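Local coordinates for protein uracil-dna glycosylase (Deinococcus radiodurans, PDB 4UQM) that belongs to the uracil-DNA glycosylase superfamily and is a DNA-binding enzyme, here in complex with DNA, at residues D62-L67 with K158-F163; P105-N110 with S204-P209; I111-T116 with Y214-R219. The protein carries 1 engineered substitution. All coordinates share one frame; numbering follows the deposited sequence. Where two conformers were deposited one is given.

Contact 1 (D62-L67 with K158-F163); sequences DVFNAL and KGWEHF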
loop_
_atom_site.group_PDB
_atom_site.type_symbol
_atom_site.label_atom_id
_atom_site.label_comp_id
_atom_site.label_asym_id
_atom_site.label_seq_id
_atom_site.Cartn_x
_atom_site.Cartn_y
_atom_site.Cartn_z
ATOM N N ASP A 62 -4.373 -12.631 4.718
ATOM C CA ASP A 62 -4.541 -11.445 3.917
ATOM C C ASP A 62 -3.293 -10.557 3.886
ATOM O O ASP A 62 -3.236 -9.575 3.117
ATOM C CB ASP A 62 -5.693 -10.591 4.479
ATOM C CG ASP A 62 -6.986 -11.275 4.419
ATOM O OD1 ASP A 62 -7.200 -12.092 3.522
ATOM O OD2 ASP A 62 -7.838 -11.025 5.296
ATOM N N VAL A 63 -2.269 -10.865 4.693
ATOM C CA VAL A 63 -1.156 -9.949 4.852
ATOM C C VAL A 63 -0.510 -9.562 3.548
ATOM O O VAL A 63 -0.118 -8.390 3.368
ATOM C CB VAL A 63 -0.113 -10.538 5.846
ATOM C CG1 VAL A 63 1.232 -9.807 5.820
ATOM C CG2 VAL A 63 -0.657 -10.523 7.253
ATOM N N PHE A 64 -0.360 -10.517 2.631
ATOM C CA PHE A 64 0.368 -10.277 1.382
ATOM C C PHE A 64 -0.586 -10.023 0.202
ATOM O O PHE A 64 -0.156 -10.077 -0.975
ATOM C CB PHE A 64 1.305 -11.452 1.102
ATOM C CG PHE A 64 2.430 -11.555 2.092
ATOM C CD1 PHE A 64 3.545 -10.725 1.990
ATOM C CD2 PHE A 64 2.400 -12.473 3.132
ATOM C CE1 PHE A 64 4.584 -10.792 2.933
ATOM C CE2 PHE A 64 3.436 -12.534 4.054
ATOM C CZ PHE A 64 4.516 -11.694 3.944
ATOM N N ASN A 65 -1.860 -9.698 0.472
ATOM C CA ASN A 65 -2.809 -9.506 -0.616
ATOM C C ASN A 65 -2.458 -8.435 -1.628
ATOM O O ASN A 65 -2.852 -8.578 -2.768
ATOM C CB ASN A 65 -4.235 -9.289 -0.127
ATOM C CG ASN A 65 -4.894 -10.593 0.311
ATOM O OD1 ASN A 65 -4.335 -11.685 0.164
ATOM N ND2 ASN A 65 -6.051 -10.488 0.917
ATOM N N ALA A 66 -1.787 -7.369 -1.242
ATOM C CA ALA A 66 -1.436 -6.354 -2.250
ATOM C C ALA A 66 -0.619 -6.974 -3.376
ATOM O O ALA A 66 -0.778 -6.598 -4.542
ATOM C CB ALA A 66 -0.679 -5.191 -1.627
ATOM N N LEU A 67 0.343 -7.852 -3.026
ATOM C CA LEU A 67 1.160 -8.515 -4.053
ATOM C C LEU A 67 0.311 -9.466 -4.862
ATOM O O LEU A 67 0.547 -9.614 -6.057
ATOM C CB LEU A 67 2.303 -9.271 -3.386
ATOM C CG LEU A 67 3.182 -8.525 -2.400
ATOM C CD1 LEU A 67 4.267 -9.462 -1.878
ATOM C CD2 LEU A 67 3.789 -7.282 -2.975
ATOM N N LYS A 158 10.281 -3.987 13.507
ATOM C CA LYS A 158 10.341 -5.421 13.835
ATOM C C LYS A 158 10.756 -6.289 12.660
ATOM O O LYS A 158 10.766 -7.518 12.789
ATOM C CB LYS A 158 8.951 -5.861 14.282
ATOM C CG LYS A 158 8.386 -5.048 15.432
ATOM C CD LYS A 158 9.278 -5.172 16.644
ATOM C CE LYS A 158 8.690 -4.519 17.869
ATOM N NZ LYS A 158 9.764 -4.531 18.925
ATOM N N GLY A 159 11.123 -5.686 11.537
ATOM C CA GLY A 159 11.553 -6.396 10.368
ATOM C C GLY A 159 10.779 -6.141 9.127
ATOM O O GLY A 159 11.290 -6.378 8.032
ATOM N N TRP A 160 9.550 -5.603 9.227
ATOM C CA TRP A 160 8.809 -5.379 8.000
ATOM C C TRP A 160 9.494 -4.389 7.066
ATOM O O TRP A 160 9.362 -4.476 5.840
ATOM C CB TRP A 160 7.384 -4.843 8.272
ATOM C CG TRP A 160 6.376 -5.879 8.624
ATOM C CD1 TRP A 160 5.642 -5.981 9.793
ATOM C CD2 TRP A 160 5.976 -6.964 7.806
ATOM N NE1 TRP A 160 4.798 -7.075 9.719
ATOM C CE2 TRP A 160 5.001 -7.694 8.511
ATOM C CE3 TRP A 160 6.350 -7.411 6.532
ATOM C CZ2 TRP A 160 4.420 -8.848 7.976
ATOM C CZ3 TRP A 160 5.769 -8.555 6.004
ATOM C CH2 TRP A 160 4.809 -9.244 6.726
ATOM N N GLU A 161 10.141 -3.383 7.646
ATOM C CA GLU A 161 10.744 -2.337 6.812
ATOM C C GLU A 161 11.791 -2.862 5.872
ATOM O O GLU A 161 11.882 -2.366 4.746
ATOM C CB GLU A 161 11.341 -1.223 7.680
ATOM C CG GLU A 161 10.313 -0.402 8.453
ATOM C CD GLU A 161 9.848 -0.979 9.785
ATOM O OE1 GLU A 161 10.200 -2.146 10.137
ATOM O OE2 GLU A 161 9.138 -0.221 10.518
ATOM N N HIS A 162 12.521 -3.909 6.260
ATOM C CA HIS A 162 13.473 -4.513 5.325
ATOM C C HIS A 162 12.717 -5.173 4.171
ATOM O O HIS A 162 13.137 -5.121 3.032
ATOM C CB HIS A 162 14.298 -5.568 6.045
ATOM C CG HIS A 162 15.203 -5.025 7.086
ATOM N ND1 HIS A 162 16.137 -4.053 6.810
ATOM C CD2 HIS A 162 15.371 -5.360 8.384
ATOM C CE1 HIS A 162 16.828 -3.791 7.913
ATOM N NE2 HIS A 162 16.358 -4.552 8.890
ATOM N N PHE A 163 11.625 -5.842 4.489
ATOM C CA PHE A 163 10.830 -6.512 3.453
ATOM C C PHE A 163 10.182 -5.489 2.510
ATOM O O PHE A 163 10.242 -5.652 1.277
ATOM C CB PHE A 163 9.760 -7.368 4.090
ATOM C CG PHE A 163 8.886 -8.066 3.075
ATOM C CD1 PHE A 163 9.363 -9.180 2.402
ATOM C CD2 PHE A 163 7.641 -7.537 2.727
ATOM C CE1 PHE A 163 8.589 -9.774 1.408
ATOM C CE2 PHE A 163 6.860 -8.135 1.759
ATOM C CZ PHE A 163 7.313 -9.278 1.113
#
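Phe64 meets Trp160 and Phe163 with two adjacent ring carbons, and the three rings form an aromatic cluster between the turn 62-65 and the first turn of helix 160-172. Its pair with Phe163 is offset edge-to-face: the Phe64 edge points to the Phe163 face, with ring centroids 5.6 Å apart and planes at 79°. The closest touch is off-centre, Phe64 CE1 lying 3.6 Å from Phe163 CZ. With its CG anti to the backbone N (chi1 179°), Phe163 extends from its helix to meet Phe64.

The pair with Trp160 is oblique, its planes at 61°. Phe64 CZ comes 3.7 Å from Trp160 CH2, at the edge of the indole. Val63 CG1 touches both rings: it is 3.7 Å from Trp160 CH2 and lies over the rim of one Phe64 face. From the first turn of helix 65-69, Leu67 CD1 approaches the edge of Phe163, 4.3 Å from Phe163 CZ.

Leu31 of helix 25-35 touches both Leu67 and Phe163, and Leu47 of helix 38-53 packs on Trp160, while Trp160 NE1 is hydrogen-bonded to Thr146 OG1. No hydrogen bond crosses between the segments, and the nearest CA atoms, those of Phe64 and Phe163, stand 11.3 Å apart; cohesion here therefore rests on apolar side chains, chiefly the three rings, that bridge well-separated backbones by van der Waals and aromatic contacts.

Contact 2 (P105-N110 with S204-P209); sequences PPSLRN and SGHPSP. With nucleotides of chain B.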
loop_
_atom_site.group_PDB
_atom_site.type_symbol
_atom_site.label_atom_id
_atom_site.label_comp_id
_atom_site.label_asym_id
_atom_site.label_seq_id
_atom_site.Cartn_x
_atom_site.Cartn_y
_atom_site.Cartn_z
ATOM N N PRO A 105 -13.377 4.174 6.629
ATOM C CA PRO A 105 -12.640 4.802 7.720
ATOM C C PRO A 105 -12.231 6.265 7.455
ATOM O O PRO A 105 -12.143 6.710 6.286
ATOM C CB PRO A 105 -11.371 3.933 7.816
ATOM C CG PRO A 105 -11.780 2.611 7.263
ATOM C CD PRO A 105 -12.662 2.998 6.117
ATOM N N PRO A 106 -11.924 7.012 8.501
ATOM C CA PRO A 106 -11.516 8.413 8.317
ATOM C C PRO A 106 -10.432 8.674 7.280
ATOM O O PRO A 106 -10.532 9.654 6.516
ATOM C CB PRO A 106 -11.060 8.848 9.732
ATOM C CG PRO A 106 -11.862 7.949 10.618
ATOM C CD PRO A 106 -12.027 6.632 9.923
ATOM N N SER A 107 -9.379 7.854 7.235
ATOM C CA SER A 107 -8.352 8.083 6.248
ATOM C C SER A 107 -8.897 8.036 4.837
ATOM O O SER A 107 -8.489 8.836 3.964
ATOM C CB SER A 107 -7.214 7.058 6.407
ATOM O OG SER A 107 -6.537 7.226 7.674
ATOM N N LEU A 108 -9.719 7.028 4.583
ATOM C CA LEU A 108 -10.274 6.852 3.258
ATOM C C LEU A 108 -11.314 7.942 2.949
ATOM O O LEU A 108 -11.394 8.412 1.810
ATOM C CB LEU A 108 -10.840 5.445 3.069
ATOM C CG LEU A 108 -11.319 5.083 1.643
ATOM C CD1 LEU A 108 -10.240 5.308 0.585
ATOM C CD2 LEU A 108 -11.876 3.667 1.573
ATOM N N ARG A 109 -12.072 8.385 3.952
ATOM C CA ARG A 109 -12.937 9.561 3.756
ATOM C C ARG A 109 -12.129 10.727 3.293
ATOM O O ARG A 109 -12.581 11.480 2.444
ATOM C CB ARG A 109 -13.652 9.943 5.029
ATOM C CG ARG A 109 -14.629 8.907 5.435
ATOM C CD ARG A 109 -15.559 9.380 6.486
ATOM N NE ARG A 109 -16.251 8.204 6.911
ATOM C CZ ARG A 109 -17.292 7.688 6.292
ATOM N NH1 ARG A 109 -17.843 8.288 5.201
ATOM N NH2 ARG A 109 -17.795 6.592 6.811
ATOM N N ASN A 110 -10.928 10.892 3.865
ATOM C CA ASN A 110 -10.079 12.013 3.458
ATOM C C ASN A 110 -9.499 11.805 2.069
ATOM O O ASN A 110 -9.425 12.761 1.299
ATOM C CB ASN A 110 -8.989 12.229 4.493
ATOM C CG ASN A 110 -9.508 12.916 5.735
ATOM O OD1 ASN A 110 -10.599 13.481 5.738
ATOM N ND2 ASN A 110 -8.703 12.932 6.785
ATOM N N SER A 204 3.731 13.218 0.793
ATOM C CA SER A 204 2.966 14.123 1.655
ATOM C C SER A 204 2.761 13.509 3.010
ATOM O O SER A 204 3.187 12.384 3.266
ATOM C CB SER A 204 1.572 14.439 1.070
ATOM O OG SER A 204 0.709 13.325 1.145
ATOM N N GLY A 205 2.080 14.242 3.872
ATOM C CA GLY A 205 1.555 13.628 5.071
ATOM C C GLY A 205 0.508 12.556 4.772
ATOM O O GLY A 205 -0.108 12.481 3.690
ATOM N N HIS A 206 0.256 11.745 5.777
ATOM C CA HIS A 206 -0.723 10.701 5.693
ATOM C C HIS A 206 -2.151 11.239 5.691
ATOM O O HIS A 206 -2.431 12.282 6.291
ATOM C CB HIS A 206 -0.443 9.779 6.925
ATOM C CG HIS A 206 -1.155 8.474 6.908
ATOM N ND1 HIS A 206 -2.467 8.366 7.285
ATOM C CD2 HIS A 206 -0.752 7.228 6.548
ATOM C CE1 HIS A 206 -2.845 7.106 7.186
ATOM N NE2 HIS A 206 -1.821 6.398 6.743
ATOM N N PRO A 207 -3.078 10.512 5.044
ATOM C CA PRO A 207 -4.454 11.056 4.989
ATOM C C PRO A 207 -5.324 10.871 6.271
ATOM O O PRO A 207 -6.448 11.330 6.326
ATOM C CB PRO A 207 -5.086 10.259 3.855
ATOM C CG PRO A 207 -4.288 8.959 3.774
ATOM C CD PRO A 207 -2.879 9.399 4.099
ATOM N N SER A 208 -4.797 10.248 7.326
ATOM C CA SER A 208 -5.468 10.208 8.601
ATOM C C SER A 208 -5.917 11.601 9.003
ATOM O O SER A 208 -5.188 12.584 8.787
ATOM C CB SER A 208 -4.498 9.716 9.693
ATOM O OG SER A 208 -5.147 9.774 10.951
ATOM N N PRO A 209 -7.070 11.722 9.661
ATOM C CA PRO A 209 -7.485 13.042 10.179
ATOM C C PRO A 209 -6.412 13.645 11.114
ATOM O O PRO A 209 -6.319 14.870 11.185
ATOM C CB PRO A 209 -8.803 12.728 10.862
ATOM C CG PRO A 209 -8.764 11.304 11.145
ATOM C CD PRO A 209 -8.067 10.684 9.977
ATOM P P DA B 8 -9.358 4.084 16.876
ATOM O OP1 DA B 8 -10.375 3.083 17.282
ATOM O OP2 DA B 8 -7.897 3.899 17.109
ATOM O "O5'" DA B 8 -9.629 4.679 15.422
ATOM C "C5'" DA B 8 -8.581 5.439 14.828
ATOM C "C4'" DA B 8 -9.113 6.316 13.720
ATOM O "O4'" DA B 8 -9.737 7.498 14.274
ATOM C "C3'" DA B 8 -8.000 6.810 12.805
ATOM O "O3'" DA B 8 -8.430 6.891 11.454
ATOM C "C2'" DA B 8 -7.691 8.202 13.307
ATOM C "C1'" DA B 8 -8.999 8.661 13.930
ATOM N N9 DA B 8 -8.803 9.457 15.143
ATOM C C8 DA B 8 -9.417 10.644 15.458
ATOM N N7 DA B 8 -9.006 11.166 16.588
ATOM C C5 DA B 8 -8.044 10.275 17.039
ATOM C C6 DA B 8 -7.213 10.273 18.174
ATOM N N6 DA B 8 -7.246 11.222 19.116
ATOM N N1 DA B 8 -6.365 9.232 18.333
ATOM C C2 DA B 8 -6.322 8.290 17.380
ATOM N N3 DA B 8 -7.044 8.188 16.265
ATOM C C4 DA B 8 -7.894 9.226 16.149
ATOM P P DG B 10 -2.768 7.412 12.578
ATOM O OP1 DG B 10 -1.946 7.539 13.767
ATOM O OP2 DG B 10 -4.155 7.634 12.658
ATOM O "O5'" DG B 10 -2.200 8.309 11.393
ATOM C "C5'" DG B 10 -0.830 8.537 11.206
ATOM C "C4'" DG B 10 -0.589 10.004 10.948
ATOM O "O4'" DG B 10 -1.144 10.730 12.059
ATOM C "C3'" DG B 10 0.879 10.389 10.868
ATOM O "O3'" DG B 10 1.067 11.322 9.805
ATOM C "C2'" DG B 10 1.158 10.982 12.241
ATOM C "C1'" DG B 10 -0.177 11.559 12.646
ATOM N N9 DG B 10 -0.417 11.594 14.091
ATOM C C8 DG B 10 -0.675 10.527 14.910
ATOM N N7 DG B 10 -0.832 10.864 16.158
ATOM C C5 DG B 10 -0.655 12.237 16.166
ATOM C C6 DG B 10 -0.682 13.158 17.241
ATOM O O6 DG B 10 -0.869 12.935 18.430
ATOM N N1 DG B 10 -0.452 14.454 16.807
ATOM C C2 DG B 10 -0.225 14.818 15.507
ATOM N N2 DG B 10 -0.032 16.115 15.280
ATOM N N3 DG B 10 -0.173 13.967 14.502
ATOM C C4 DG B 10 -0.399 12.703 14.900
ATOM P P DT B 11 2.472 11.635 9.198
ATOM O OP1 DT B 11 2.271 12.134 7.824
ATOM O OP2 DT B 11 3.446 10.525 9.423
ATOM O "O5'" DT B 11 2.994 12.875 10.077
ATOM C "C5'" DT B 11 2.572 14.206 9.704
ATOM C "C4'" DT B 11 3.357 15.166 10.570
ATOM O "O4'" DT B 11 2.880 15.090 11.943
ATOM C "C3'" DT B 11 4.857 14.858 10.616
ATOM O "O3'" DT B 11 5.513 16.096 10.855
ATOM C "C2'" DT B 11 5.031 14.177 11.957
ATOM C "C1'" DT B 11 3.986 14.938 12.775
ATOM N N1 DT B 11 3.568 14.335 14.047
ATOM C C2 DT B 11 3.342 15.189 15.105
ATOM O O2 DT B 11 3.372 16.401 14.993
ATOM N N3 DT B 11 3.023 14.567 16.282
ATOM C C4 DT B 11 2.922 13.200 16.504
ATOM O O4 DT B 11 2.605 12.780 17.608
ATOM C C5 DT B 11 3.182 12.369 15.361
ATOM C C7 DT B 11 3.088 10.880 15.511
ATOM C C6 DT B 11 3.484 12.965 14.203
#
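Asn110 ND2 donates to Pro207 O at 2.8 Å with an N-H...O angle of 164°. The acceptor lies in the amide plane and the donor sits nearly along the C=O axis. One turn earlier on the helix, Pro106 CB packs against Pro209 CD at 3.5 Å. From the same turn, Ser107 OG lies 3.3 Å from Ser208 CA and at the edge of the His206 ring, 3.7 Å from His206 CE1; its own hydrogen bond goes to a modified group bound nearby.

The segment 204-209 leaves strand 200-204 carrying the His-Pro-Ser-Pro sequence that opens the leucine loop of this family, and helix 106-118 backs it. The other side of the segment 204-209 meets the DNA: His206 N donates to OP1 of DT11 of chain B at 2.9 Å, and Ser208 OG, anti to its backbone N (chi1 176°), bonds OP2 of DG10 of chain B at 2.9 Å.

Further bonds help to position these groups. Ser208 N donates to His206 ND1 at 3.0 Å, which should limit rotation of the imidazole, whose faces carry Pro207 CD and DG10 C5' of chain B. The Asn110 amide is held further by Glu212 OE1 at ND2.

Contact 3 (I111-T116 with Y214-R219); sequences IYKELT and YFFGTR. With nucleotides of chain B.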
loop_
_atom_site.group_PDB
_atom_site.type_symbol
_atom_site.label_atom_id
_atom_site.label_comp_id
_atom_site.label_asym_id
_atom_site.label_seq_id
_atom_site.Cartn_x
_atom_site.Cartn_y
_atom_site.Cartn_z
ATOM N N ILE A 111 -9.077 10.592 1.728
ATOM C CA ILE A 111 -8.697 10.274 0.377
ATOM C C ILE A 111 -9.813 10.672 -0.608
ATOM O O ILE A 111 -9.558 11.260 -1.676
ATOM C CB ILE A 111 -8.290 8.787 0.243
ATOM C CG1 ILE A 111 -6.904 8.547 0.862
ATOM C CG2 ILE A 111 -8.282 8.306 -1.210
ATOM C CD1 ILE A 111 -6.666 7.085 1.174
ATOM N N TYR A 112 -11.037 10.258 -0.294
ATOM C CA TYR A 112 -12.209 10.613 -1.136
ATOM C C TYR A 112 -12.406 12.137 -1.248
ATOM O O TYR A 112 -12.731 12.646 -2.335
ATOM C CB TYR A 112 -13.475 9.958 -0.626
ATOM C CG TYR A 112 -13.623 8.453 -0.845
ATOM C CD1 TYR A 112 -12.702 7.710 -1.610
ATOM C CD2 TYR A 112 -14.666 7.750 -0.246
ATOM C CE1 TYR A 112 -12.851 6.377 -1.802
ATOM C CE2 TYR A 112 -14.831 6.378 -0.436
ATOM C CZ TYR A 112 -13.924 5.686 -1.223
ATOM O OH TYR A 112 -14.083 4.345 -1.399
ATOM N N LYS A 113 -12.186 12.874 -0.161
ATOM C CA LYS A 113 -12.324 14.353 -0.184
ATOM C C LYS A 113 -11.308 14.943 -1.130
ATOM O O LYS A 113 -11.626 15.832 -1.943
ATOM C CB LYS A 113 -12.163 14.982 1.233
ATOM C CG LYS A 113 -13.340 14.776 2.167
ATOM C CD LYS A 113 -13.086 15.344 3.571
ATOM C CE LYS A 113 -13.486 14.387 4.665
ATOM N NZ LYS A 113 -13.214 14.898 6.037
ATOM N N GLU A 114 -10.071 14.473 -1.052
ATOM C CA GLU A 114 -9.023 14.979 -1.890
ATOM C C GLU A 114 -9.268 14.614 -3.379
ATOM O O GLU A 114 -9.091 15.460 -4.282
ATOM C CB GLU A 114 -7.665 14.484 -1.393
ATOM C CG GLU A 114 -6.489 14.984 -2.220
ATOM C CD GLU A 114 -6.223 16.462 -2.113
ATOM O OE1 GLU A 114 -6.709 17.109 -1.165
ATOM O OE2 GLU A 114 -5.468 16.981 -2.996
ATOM N N LEU A 115 -9.680 13.376 -3.649
ATOM C CA LEU A 115 -10.079 12.952 -5.022
ATOM C C LEU A 115 -11.195 13.805 -5.590
ATOM O O LEU A 115 -11.147 14.181 -6.755
ATOM C CB LEU A 115 -10.514 11.486 -4.989
ATOM C CG LEU A 115 -9.398 10.464 -5.158
ATOM C CD1 LEU A 115 -9.878 9.079 -4.776
ATOM C CD2 LEU A 115 -8.878 10.461 -6.616
ATOM N N THR A 116 -12.187 14.131 -4.759
ATOM C CA THR A 116 -13.322 14.946 -5.186
ATOM C C THR A 116 -12.828 16.316 -5.656
ATOM O O THR A 116 -13.317 16.811 -6.664
ATOM C CB THR A 116 -14.342 15.066 -4.046
ATOM O OG1 THR A 116 -14.884 13.767 -3.787
ATOM C CG2 THR A 116 -15.513 16.029 -4.392
ATOM N N TYR A 214 -1.458 18.007 6.443
ATOM C CA TYR A 214 -0.271 17.703 5.631
ATOM C C TYR A 214 -0.574 16.906 4.350
ATOM O O TYR A 214 0.332 16.568 3.599
ATOM C CB TYR A 214 0.751 16.985 6.479
ATOM C CG TYR A 214 1.200 17.722 7.702
ATOM C CD1 TYR A 214 2.078 18.796 7.593
ATOM C CD2 TYR A 214 0.811 17.323 8.974
ATOM C CE1 TYR A 214 2.511 19.493 8.732
ATOM C CE2 TYR A 214 1.224 18.006 10.101
ATOM C CZ TYR A 214 2.090 19.068 9.994
ATOM O OH TYR A 214 2.547 19.728 11.142
ATOM N N PHE A 215 -1.849 16.560 4.167
ATOM C CA PHE A 215 -2.332 15.760 3.028
ATOM C C PHE A 215 -3.239 16.544 2.070
ATOM O O PHE A 215 -3.046 16.500 0.846
ATOM C CB PHE A 215 -3.088 14.542 3.570
ATOM C CG PHE A 215 -3.801 13.748 2.503
ATOM C CD1 PHE A 215 -3.088 12.920 1.655
ATOM C CD2 PHE A 215 -5.189 13.817 2.341
ATOM C CE1 PHE A 215 -3.735 12.173 0.668
ATOM C CE2 PHE A 215 -5.848 13.108 1.327
ATOM C CZ PHE A 215 -5.104 12.299 0.510
ATOM N N PHE A 216 -4.217 17.266 2.630
ATOM C CA PHE A 216 -5.136 18.001 1.771
ATOM C C PHE A 216 -4.421 19.005 0.894
ATOM O O PHE A 216 -3.512 19.687 1.339
ATOM C CB PHE A 216 -6.180 18.704 2.598
ATOM C CG PHE A 216 -7.188 17.807 3.243
ATOM C CD1 PHE A 216 -7.692 16.656 2.605
ATOM C CD2 PHE A 216 -7.689 18.167 4.481
ATOM C CE1 PHE A 216 -8.657 15.874 3.230
ATOM C CE2 PHE A 216 -8.679 17.397 5.084
ATOM C CZ PHE A 216 -9.135 16.246 4.470
ATOM N N GLY A 217 -4.852 19.072 -0.361
ATOM C CA GLY A 217 -4.295 20.067 -1.317
ATOM C C GLY A 217 -3.029 19.626 -2.032
ATOM O O GLY A 217 -2.501 20.348 -2.916
ATOM N N THR A 218 -2.556 18.403 -1.762
ATOM C CA THR A 218 -1.335 17.939 -2.373
ATOM C C THR A 218 -1.556 17.320 -3.771
ATOM O O THR A 218 -0.586 17.071 -4.499
ATOM C CB THR A 218 -0.601 16.945 -1.467
ATOM O OG1 THR A 218 -1.462 15.844 -1.148
ATOM C CG2 THR A 218 -0.152 17.680 -0.181
ATOM N N ARG A 219 -2.814 17.105 -4.150
ATOM C CA ARG A 219 -3.159 16.673 -5.536
ATOM C C ARG A 219 -2.375 15.494 -6.069
ATOM O O ARG A 219 -1.885 15.534 -7.173
ATOM C CB ARG A 219 -2.993 17.875 -6.467
ATOM C CG ARG A 219 -3.932 19.006 -6.096
ATOM C CD ARG A 219 -4.171 19.980 -7.256
ATOM N NE ARG A 219 -5.047 19.333 -8.244
ATOM C CZ ARG A 219 -5.411 19.767 -9.439
ATOM N NH1 ARG A 219 -5.046 20.954 -9.900
ATOM N NH2 ARG A 219 -6.183 18.980 -10.179
ATOM P P DT B 11 2.472 11.635 9.198
ATOM O OP1 DT B 11 2.271 12.134 7.824
ATOM O OP2 DT B 11 3.446 10.525 9.423
ATOM O "O5'" DT B 11 2.994 12.875 10.077
ATOM C "C5'" DT B 11 2.572 14.206 9.704
ATOM C "C4'" DT B 11 3.357 15.166 10.570
ATOM O "O4'" DT B 11 2.880 15.090 11.943
ATOM C "C3'" DT B 11 4.857 14.858 10.616
ATOM O "O3'" DT B 11 5.513 16.096 10.855
ATOM C "C2'" DT B 11 5.031 14.177 11.957
ATOM C "C1'" DT B 11 3.986 14.938 12.775
ATOM N N1 DT B 11 3.568 14.335 14.047
ATOM C C2 DT B 11 3.342 15.189 15.105
ATOM O O2 DT B 11 3.372 16.401 14.993
ATOM N N3 DT B 11 3.023 14.567 16.282
ATOM C C4 DT B 11 2.922 13.200 16.504
ATOM O O4 DT B 11 2.605 12.780 17.608
ATOM C C5 DT B 11 3.182 12.369 15.361
ATOM C C7 DT B 11 3.088 10.880 15.511
ATOM C C6 DT B 11 3.484 12.965 14.203
ATOM P P DC B 12 6.664 16.606 9.971
ATOM O OP1 DC B 12 6.123 16.962 8.733
ATOM O OP2 DC B 12 7.793 15.769 10.147
ATOM O "O5'" DC B 12 7.029 17.983 10.677
ATOM C "C5'" DC B 12 6.041 18.960 10.857
ATOM C "C4'" DC B 12 6.197 19.524 12.247
ATOM O "O4'" DC B 12 5.682 18.560 13.167
ATOM C "C3'" DC B 12 7.648 19.730 12.665
ATOM O "O3'" DC B 12 8.094 21.078 12.609
ATOM C "C2'" DC B 12 7.677 19.308 14.112
ATOM C "C1'" DC B 12 6.304 18.772 14.412
ATOM N N1 DC B 12 6.357 17.496 15.112
ATOM C C2 DC B 12 6.091 17.464 16.479
ATOM O O2 DC B 12 5.822 18.518 17.060
ATOM N N3 DC B 12 6.090 16.280 17.117
ATOM C C4 DC B 12 6.378 15.164 16.452
ATOM N N4 DC B 12 6.371 14.020 17.126
ATOM C C5 DC B 12 6.687 15.173 15.066
ATOM C C6 DC B 12 6.664 16.349 14.442
#
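Glu114 leaves its helix with CG anti to the backbone N (chi1 -179°) and then bends at chi2 (68°), which carries its carboxylate to the backbone N-H groups of Gly217 and Arg219. Gly217 N meets OE1 of Glu114 at 2.8 Å from the syn side, with a nearly straight N-H...O angle of 172°. Arg219 N reaches Glu114 OE2 at 2.9 Å from the anti side. Both donors stand somewhat out of the carboxylate plane, and each oxygen of this buried group receives a backbone N-H.

The carboxylate thus holds a type II beta turn, Phe215 to Thr218, and the residue that follows it; the turn links the DNA-contacting loop to helix 220-230 in the uracil-DNA glycosylase fold. Arg219 is the N-cap residue of that helix, whose N-terminal end would probably help stabilise the negative charge. Inside the turn, Thr218 OG1 donates to Phe215 O at 2.6 Å, in the carbonyl plane.

Phe215 CE2 lies 3.5 Å from Glu114 CB, and Phe215 CZ is 4.2 Å from Ile111 CG1, while Trp183 meets the Phe215 ring edge-to-face. Phe216 CE1 touches Lys113 CB at 4.1 Å, with Glu114 OE1 at the Phe216 ring edge; Lys113 NZ bonds Asn110 OD1. Arg219 NE forms a salt bridge with Asp118. Tyr214 CE2 packs on C4' of DT11 of chain B at 3.6 Å.

Contacts 2 and 3 are neighbours, with centres 8 Å apart, and share helix 106-118: successive turns of it hold successive parts of the loop between strand 200-204 and helix 220-230. They join directly, probably through a Gly205 N to Tyr214 O hydrogen bond of 2.9 Å. Contact 1 lies across the centre of the chain, about 21 Å from contact 2 and 26 Å from contact 3, centre to centre. Its chemistry is aromatic and aliphatic throughout, whereas in the other two a polar side chain binds loop backbone, an amide in one and a carboxylate in the other. Contacts 1 and 2 are buried; contact 3 is partly exposed. Contacts 2 and 3 alone touch DNA.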